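Local coordinates for protein L-serine ammonia-lyase (Rhizomucor miehei CAU432, PDB 5C3U) that carries covalently bound pyridoxal-5'-phosphate and belongs to the pyridoxal-phosphate dependent enzyme family, at residues Ile108-Ser111 against Ile112-Asp115; Val85-Cys88 against Ala89-Gly93; Gly314-Ser318 against Leu319-Asp323; Ser50-Met53 against Arg54-Ala58. One frame throughout, in Å; residues are numbered along the deposited sequence.

All four interactions are local, between residues about a turn apart, but their depth differs. Interaction 4, at the start of helix 52-67, is buried and carries the lysine joined to the cofactor. Interactions 1 and 2 are partly buried and lie in helices that each connect two strands of the same four-stranded parallel sheet; aliphatic groups face inward while most polar and charged groups lie toward the outer side, although D115 turns in to helix 79-92. There D115 of interaction 1 reaches S86 and R90 of interaction 2, and M53 of interaction 4 packs on Y87 and C88. Interaction 3 is a surface contact, where a histidine and a serine shape a helix start.

Interaction 1: residues Ile108-Ser111 against Ile112-Asp115; sequences ICQS and IRTD
Q110 and T114 meet through a carbonyl gripped twice: Q110 O accepts from T114 N at 2.8 Å and from T114 OG1 at 3.0 Å. The two donors come from opposite faces of the carbonyl plane, and the hydroxyl sits 38° out of it. Threonine suits this outer position late in the helix because OG1, turned away from its own carbonyl carbon (chi1 -65°), points back down the helix onto an oxygen that already serves the backbone. R113 also runs back along the helix. Its guanidinium lays one face on C109 CB, which is 3.7 Å from R113 NH1, and NH2 approaches Q110 CA obliquely. The Q110 amide crosses it with planes 67° apart, so the two groups pass without stacking. On the inner side I108 and I112 lie side by side, CG2 of I108 3.9 Å from CD1 of I112. This is the amphipathic helix 106-114 of a beta-alpha-beta unit between strands 95-100 and 118-121, and I112 fills the space against I98, V100 and L119 as a branched aliphatic residue should. At the end of the segment D115 N bonds to S111 O at 3.1 Å. A water donates both to S111 O and to D115 OD1, 2.9 Å from each, and so ties the carboxylate to the last turn. The same carboxylate is positioned from helix 79-92, where R90 forms a salt bridge to OD1 and S86 a hydrogen bond to OD2. S111 OG, in turn, is held by the carbonyl of R107, one turn back.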
# COMPACT_ATOMS: atom_id res chain seq x y z
N ILE A 108 -0.63 17.46 -1.13
CA ILE A 108 0.53 16.63 -1.34
C ILE A 108 1.74 17.53 -1.60
O ILE A 108 2.79 17.36 -0.96
CB ILE A 108 0.29 15.61 -2.47
CG1 ILE A 108 -0.83 14.64 -2.06
CG2 ILE A 108 1.58 14.87 -2.84
CD1 ILE A 108 -1.02 13.45 -2.98
N CYS A 109 1.57 18.50 -2.50
CA CYS A 109 2.61 19.46 -2.87
C CYS A 109 3.05 20.29 -1.68
O CYS A 109 4.25 20.48 -1.45
CB CYS A 109 2.15 20.36 -4.01
SG CYS A 109 1.92 19.46 -5.58
N GLN A 110 2.08 20.75 -0.89
CA GLN A 110 2.39 21.59 0.27
C GLN A 110 3.17 20.81 1.33
O GLN A 110 4.09 21.34 1.94
CB GLN A 110 1.13 22.17 0.90
CG GLN A 110 1.41 23.09 2.09
CD GLN A 110 2.27 24.29 1.71
OE1 GLN A 110 1.81 25.23 1.07
NE2 GLN A 110 3.54 24.25 2.11
N SER A 111 2.79 19.55 1.54
CA SER A 111 3.47 18.71 2.52
C SER A 111 4.92 18.52 2.16
O SER A 111 5.79 18.57 3.03
CB SER A 111 2.81 17.33 2.64
OG SER A 111 1.56 17.45 3.26
N ILE A 112 5.16 18.28 0.87
CA ILE A 112 6.52 18.06 0.38
C ILE A 112 7.38 19.32 0.51
O ILE A 112 8.53 19.25 0.92
CB ILE A 112 6.51 17.54 -1.07
CG1 ILE A 112 5.79 16.18 -1.13
CG2 ILE A 112 7.93 17.43 -1.62
CD1 ILE A 112 5.39 15.78 -2.52
N ARG A 113 6.81 20.47 0.18
CA ARG A 113 7.51 21.76 0.37
C ARG A 113 7.78 22.06 1.84
O ARG A 113 8.89 22.47 2.19
CB ARG A 113 6.71 22.92 -0.22
CG ARG A 113 6.68 22.98 -1.73
CD ARG A 113 5.97 24.25 -2.16
NE ARG A 113 5.23 24.08 -3.42
CZ ARG A 113 3.91 23.94 -3.51
NH1 ARG A 113 3.35 23.77 -4.70
NH2 ARG A 113 3.14 23.97 -2.43
N THR A 114 6.79 21.84 2.69
CA THR A 114 6.95 22.06 4.13
C THR A 114 8.08 21.21 4.73
O THR A 114 8.78 21.65 5.63
CB THR A 114 5.63 21.81 4.87
OG1 THR A 114 4.67 22.78 4.45
CG2 THR A 114 5.81 21.86 6.40
N ASP A 115 8.28 20.00 4.20
CA ASP A 115 9.34 19.11 4.64
C ASP A 115 10.72 19.64 4.25
O ASP A 115 11.73 19.19 4.78
CB ASP A 115 9.16 17.72 3.99
CG ASP A 115 8.09 16.87 4.66
OD1 ASP A 115 7.77 17.12 5.84
OD2 ASP A 115 7.58 15.92 4.01
O HOH W 1 5.07 18.05 5.80

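Interaction 2: residues Val85-Cys88 against Ala89-Gly93; sequences VSYC and ARQLG
V85, S86, Y87 and C88 each offer a carbonyl to the amide four residues on, and the bonds to A89, R90, Q91 and L92 form an unbroken run of alpha-helix, A89 N lying 2.9 Å from V85 O. One turn apart on the outer flank, Y87 and Q91 make a CH-pi contact: Q91 CG stands 3.8 Å from the centroid of the tyrosine ring, 27° off its normal and displaced toward the rim. Because the glutamine chain bends at chi2 (-54°), its amide comes round nearly parallel to the ring, with 14° between the planes. R90 meets the ring quite differently. Its guanidinium stands almost upright to the tyrosine plane, and NH1 comes to 3.7 Å from Y87 CD2, while Q91 NE2 lies over one guanidinium face. On the inner side small residues fit close packing: A89 rests on A96 of strand 95-100, the next strand of this beta-alpha-beta unit, and C88 on M53 and C60 of helix 52-67. L92 folds its CG to 3.2 Å from C88 O, after which G93 leaves the helix with a positive phi, which glycine tolerates easily. R90 NE, the guanidinium nitrogen next to its chain, is engaged by D115, which leaves NH1 beside the tyrosine; Y87, R90 and Q91 therefore probably restrain one another by dispersion and weak polarisation, with little directional bonding among the three.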
# COMPACT_ATOMS: atom_id res chain seq x y z
N VAL A 85 9.19 9.46 1.45
CA VAL A 85 10.59 9.87 1.20
C VAL A 85 10.80 11.29 1.76
O VAL A 85 11.81 11.55 2.44
CB VAL A 85 10.94 9.79 -0.29
CG1 VAL A 85 12.30 10.42 -0.58
CG2 VAL A 85 10.95 8.32 -0.72
N SER A 86 9.86 12.19 1.46
CA SER A 86 9.96 13.60 1.96
C SER A 86 10.06 13.64 3.48
O SER A 86 10.95 14.31 4.06
CB SER A 86 8.78 14.43 1.41
OG SER A 86 8.91 15.80 1.73
N TYR A 87 9.17 12.91 4.14
CA TYR A 87 9.18 12.80 5.59
C TYR A 87 10.50 12.23 6.13
O TYR A 87 11.09 12.79 7.04
CB TYR A 87 8.00 11.98 6.09
CG TYR A 87 8.03 11.75 7.57
CD1 TYR A 87 8.65 10.63 8.10
CD2 TYR A 87 7.51 12.70 8.45
CE1 TYR A 87 8.69 10.41 9.46
CE2 TYR A 87 7.57 12.50 9.83
CZ TYR A 87 8.16 11.36 10.32
OH TYR A 87 8.23 11.13 11.68
N CYS A 88 10.95 11.11 5.56
CA CYS A 88 12.21 10.47 6.03
C CYS A 88 13.42 11.38 5.82
O CYS A 88 14.32 11.42 6.65
CB CYS A 88 12.43 9.12 5.30
SG CYS A 88 11.21 7.87 5.77
N ALA A 89 13.45 12.12 4.71
CA ALA A 89 14.61 12.93 4.40
C ALA A 89 14.68 14.02 5.47
O ALA A 89 15.76 14.28 6.01
CB ALA A 89 14.48 13.53 3.02
N ARG A 90 13.54 14.61 5.80
CA ARG A 90 13.54 15.63 6.86
C ARG A 90 13.99 15.04 8.22
O ARG A 90 14.79 15.67 8.94
CB ARG A 90 12.18 16.36 6.96
CG ARG A 90 12.06 17.25 8.19
CD ARG A 90 10.78 18.08 8.26
NE ARG A 90 9.55 17.29 8.36
CZ ARG A 90 8.94 16.95 9.50
NH1 ARG A 90 7.80 16.23 9.46
NH2 ARG A 90 9.45 17.30 10.67
N GLN A 91 13.53 13.84 8.57
CA GLN A 91 13.87 13.20 9.85
C GLN A 91 15.35 12.82 9.91
O GLN A 91 15.98 12.93 10.95
CB GLN A 91 13.05 11.95 10.11
CG GLN A 91 11.58 12.20 10.41
CD GLN A 91 11.39 13.16 11.56
OE1 GLN A 91 11.77 12.88 12.69
NE2 GLN A 91 10.80 14.31 11.27
N LEU A 92 15.87 12.38 8.76
CA LEU A 92 17.26 11.93 8.65
C LEU A 92 18.27 13.05 8.36
O LEU A 92 19.49 12.82 8.40
CB LEU A 92 17.39 10.81 7.60
CG LEU A 92 16.55 9.56 7.94
CD1 LEU A 92 16.43 8.65 6.72
CD2 LEU A 92 17.12 8.81 9.14
N GLY A 93 17.78 14.26 8.08
CA GLY A 93 18.65 15.40 7.72
C GLY A 93 19.32 15.28 6.36
O GLY A 93 20.51 15.61 6.21

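Interaction 3: residues Gly314-Ser318 against Leu319-Asp323; sequences GSDIS and LAHLD
H321 lies flat over the chain that leads into its own helix, with I317 CA beneath the middle of the imidazole: CA is 3.8 Å from the ring centroid and only 7° off the normal, a CH-pi contact made by a backbone carbon. At the ring edge and in its plane, S318 OG shares a hydrogen bond of 2.7 Å with H321 ND1, in which either atom could donate. The serine occupies the N-cap of helix 319-329. Its hydroxyl lies between its own backbone N and carbonyl carbon (chi1 70°), a turn that carries OG over the first helical residues and up to the histidine. S318 O also receives L322 N at 3.1 Å, the first i to i+4 bond of the helix. I317 adds an aliphatic side to the contact, CD1 reaching H321 CB at 3.7 Å. Before it, D316 is the centre of an inverse gamma turn closed by a weak bond from I317 N to S315 O. The D316 carboxylate stands nearly perpendicular to the imidazole, and OD1 approaches H321 NE2 to 3.6 Å, while OD2 is bonded to T233. The chain thus runs from G314, which touches the cofactor, out to a surface helix. The in-plane bond and the carbon below the face probably restrict the imidazole's rotation; the D316 carboxylate would favour a positive charge there and the helix N-terminus oppose it.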
# COMPACT_ATOMS: atom_id res chain seq x y z
N GLY A 314 -3.12 6.35 2.77
CA GLY A 314 -2.84 7.06 1.53
C GLY A 314 -3.33 8.50 1.51
O GLY A 314 -4.35 8.84 2.11
N SER A 315 -2.62 9.34 0.77
CA SER A 315 -2.95 10.78 0.74
C SER A 315 -3.60 11.22 -0.56
O SER A 315 -3.93 12.39 -0.67
CB SER A 315 -1.72 11.65 1.02
OG SER A 315 -1.17 11.39 2.32
N ASP A 316 -3.75 10.32 -1.54
CA ASP A 316 -4.38 10.68 -2.81
C ASP A 316 -5.89 10.54 -2.67
O ASP A 316 -6.52 9.70 -3.31
CB ASP A 316 -3.87 9.83 -3.98
CG ASP A 316 -4.20 10.45 -5.35
OD1 ASP A 316 -4.46 11.68 -5.40
OD2 ASP A 316 -4.22 9.70 -6.37
N ILE A 317 -6.47 11.35 -1.80
CA ILE A 317 -7.89 11.28 -1.48
C ILE A 317 -8.21 12.65 -0.90
O ILE A 317 -7.32 13.32 -0.39
CB ILE A 317 -8.22 10.12 -0.48
CG1 ILE A 317 -9.74 9.97 -0.30
CG2 ILE A 317 -7.55 10.31 0.87
CD1 ILE A 317 -10.44 9.36 -1.50
N SER A 318 -9.46 13.08 -1.03
CA SER A 318 -9.89 14.42 -0.64
C SER A 318 -11.41 14.46 -0.70
O SER A 318 -12.05 13.53 -1.20
CB SER A 318 -9.29 15.48 -1.58
OG SER A 318 -9.86 15.43 -2.88
N LEU A 319 -11.99 15.54 -0.19
CA LEU A 319 -13.43 15.73 -0.27
C LEU A 319 -13.89 15.80 -1.73
O LEU A 319 -14.95 15.29 -2.08
CB LEU A 319 -13.84 16.99 0.53
CG LEU A 319 -13.57 16.80 2.03
CD1 LEU A 319 -13.92 18.04 2.87
CD2 LEU A 319 -14.24 15.55 2.61
N ALA A 320 -13.06 16.37 -2.61
CA ALA A 320 -13.46 16.42 -4.01
C ALA A 320 -13.42 15.02 -4.64
O ALA A 320 -14.23 14.74 -5.52
CB ALA A 320 -12.61 17.41 -4.80
N HIS A 321 -12.53 14.14 -4.16
CA HIS A 321 -12.54 12.73 -4.65
C HIS A 321 -13.86 12.10 -4.30
O HIS A 321 -14.48 11.43 -5.12
CB HIS A 321 -11.45 11.87 -4.04
CG HIS A 321 -10.07 12.12 -4.56
ND1 HIS A 321 -9.40 13.26 -4.33
CD2 HIS A 321 -9.21 11.29 -5.28
CE1 HIS A 321 -8.17 13.18 -4.89
NE2 HIS A 321 -8.06 11.96 -5.48
N LEU A 322 -14.28 12.30 -3.05
CA LEU A 322 -15.52 11.71 -2.55
C LEU A 322 -16.75 12.26 -3.28
O LEU A 322 -17.69 11.52 -3.54
CB LEU A 322 -15.65 11.89 -1.04
CG LEU A 322 -14.89 10.83 -0.25
CD1 LEU A 322 -14.57 11.37 1.13
CD2 LEU A 322 -15.69 9.53 -0.16
N ASP A 323 -16.73 13.54 -3.63
CA ASP A 323 -17.77 14.11 -4.49
C ASP A 323 -17.84 13.35 -5.82
O ASP A 323 -18.93 12.94 -6.28
CB ASP A 323 -17.47 15.58 -4.76
CG ASP A 323 -17.69 16.48 -3.55
OD1 ASP A 323 -18.38 16.05 -2.59
OD2 ASP A 323 -17.17 17.63 -3.56

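Interaction 4: residues Ser50-Met53 against Arg54-Ala58; sequences SVKM and RGIGA. With PLP (pyridoxal-5'-phosphate), chain B.
V51 CG1 sits over one face of the pyridine ring of pyridoxal-5'-phosphate, 4.3 Å from its C4, while K52 arrives at the rim, its NZ joined covalently to C4A at 1.6 Å. The bond, though long for a C=N, is in the place of the lysine Schiff base (internal aldimine) of pyridoxal-phosphate enzymes. NZ stays close to the ring plane and makes a weak hydrogen bond of 2.6 Å to the phenolic O3. Bends at chi2 (-66°) and chi4 (-52°) turn the end of the chain to the cofactor, while its first carbons lie beside I56, K52 CB being 3.9 Å from I56 CG1. Serine suits the preceding turn: S50 OG accepts K52 N at 3.1 Å, a capping bond that helps place the lysine. I56 N closes the first full turn on K52 O at 2.7 Å. G57, without a side chain, lets M53 O approach its CA to 3.1 Å in a CA-H...O contact, while G57 N bonds weakly to it. R54 runs extended away from the cofactor to salt bridges with E43 and E162. The start of helix 52-67 is wedged between helix 150-166, which V51 and I56 touch, and helix 79-92, which meets M53.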
# COMPACT_ATOMS: atom_id res chain seq x y z
N SER A 50 0.52 6.77 5.31
CA SER A 50 0.32 5.45 4.68
C SER A 50 1.30 4.39 5.13
O SER A 50 2.31 4.70 5.79
CB SER A 50 0.35 5.58 3.16
OG SER A 50 1.69 5.49 2.69
N VAL A 51 1.01 3.15 4.75
CA VAL A 51 1.87 1.98 4.99
C VAL A 51 3.30 2.15 4.42
O VAL A 51 4.23 1.51 4.90
CB VAL A 51 1.22 0.68 4.43
CG1 VAL A 51 1.22 0.65 2.89
CG2 VAL A 51 1.86 -0.57 5.01
N LYS A 52 3.48 3.03 3.42
CA LYS A 52 4.80 3.27 2.82
C LYS A 52 5.83 3.63 3.86
O LYS A 52 7.02 3.32 3.69
CB LYS A 52 4.78 4.35 1.72
CG LYS A 52 3.98 3.95 0.47
CD LYS A 52 4.70 2.77 -0.20
CE LYS A 52 4.25 2.59 -1.63
NZ LYS A 52 2.77 2.53 -1.69
N MET A 53 5.40 4.27 4.95
CA MET A 53 6.33 4.58 6.03
C MET A 53 7.13 3.35 6.52
O MET A 53 8.30 3.48 6.89
CB MET A 53 5.56 5.25 7.17
CG MET A 53 6.29 6.32 7.95
SD MET A 53 7.16 7.57 6.97
CE MET A 53 8.68 6.83 7.37
N ARG A 54 6.53 2.15 6.49
CA ARG A 54 7.26 0.94 6.92
C ARG A 54 8.36 0.58 5.93
O ARG A 54 9.55 0.56 6.28
CB ARG A 54 6.32 -0.27 7.09
CG ARG A 54 5.27 -0.09 8.18
CD ARG A 54 4.41 -1.33 8.33
NE ARG A 54 3.35 -1.11 9.30
CZ ARG A 54 3.45 -1.39 10.60
NH1 ARG A 54 2.41 -1.13 11.38
NH2 ARG A 54 4.57 -1.93 11.11
N GLY A 55 7.96 0.27 4.69
CA GLY A 55 8.92 -0.15 3.66
C GLY A 55 9.90 0.95 3.31
O GLY A 55 11.13 0.72 3.29
N ILE A 56 9.37 2.14 3.02
CA ILE A 56 10.19 3.26 2.56
C ILE A 56 11.08 3.77 3.69
O ILE A 56 12.26 4.07 3.47
CB ILE A 56 9.36 4.38 1.90
CG1 ILE A 56 8.52 3.80 0.75
CG2 ILE A 56 10.23 5.55 1.46
CD1 ILE A 56 9.33 3.11 -0.33
N GLY A 57 10.53 3.80 4.91
CA GLY A 57 11.29 4.11 6.13
C GLY A 57 12.52 3.24 6.29
O GLY A 57 13.60 3.73 6.57
N ALA A 58 12.36 1.93 6.07
CA ALA A 58 13.46 0.99 6.21
C ALA A 58 14.55 1.23 5.16
O ALA A 58 15.75 1.16 5.48
CB ALA A 58 12.94 -0.43 6.09
N1 PLP B . -2.13 1.01 -0.71
C2 PLP B . -1.52 2.20 -0.56
C2A PLP B . -2.26 3.42 -0.07
C3 PLP B . -0.10 2.32 -0.90
O3 PLP B . 0.55 3.52 -0.76
C4 PLP B . 0.59 1.09 -1.37
C4A PLP B . 2.02 1.15 -1.69
C5 PLP B . -0.18 -0.17 -1.50
C6 PLP B . -1.54 -0.13 -1.14
C5A PLP B . 0.46 -1.47 -1.98
O4P PLP B . 1.62 -1.16 -2.74
P PLP B . 2.75 -2.17 -3.31
O1P PLP B . 3.77 -2.38 -2.25
O2P PLP B . 2.06 -3.45 -3.80
O3P PLP B . 3.22 -1.34 -4.45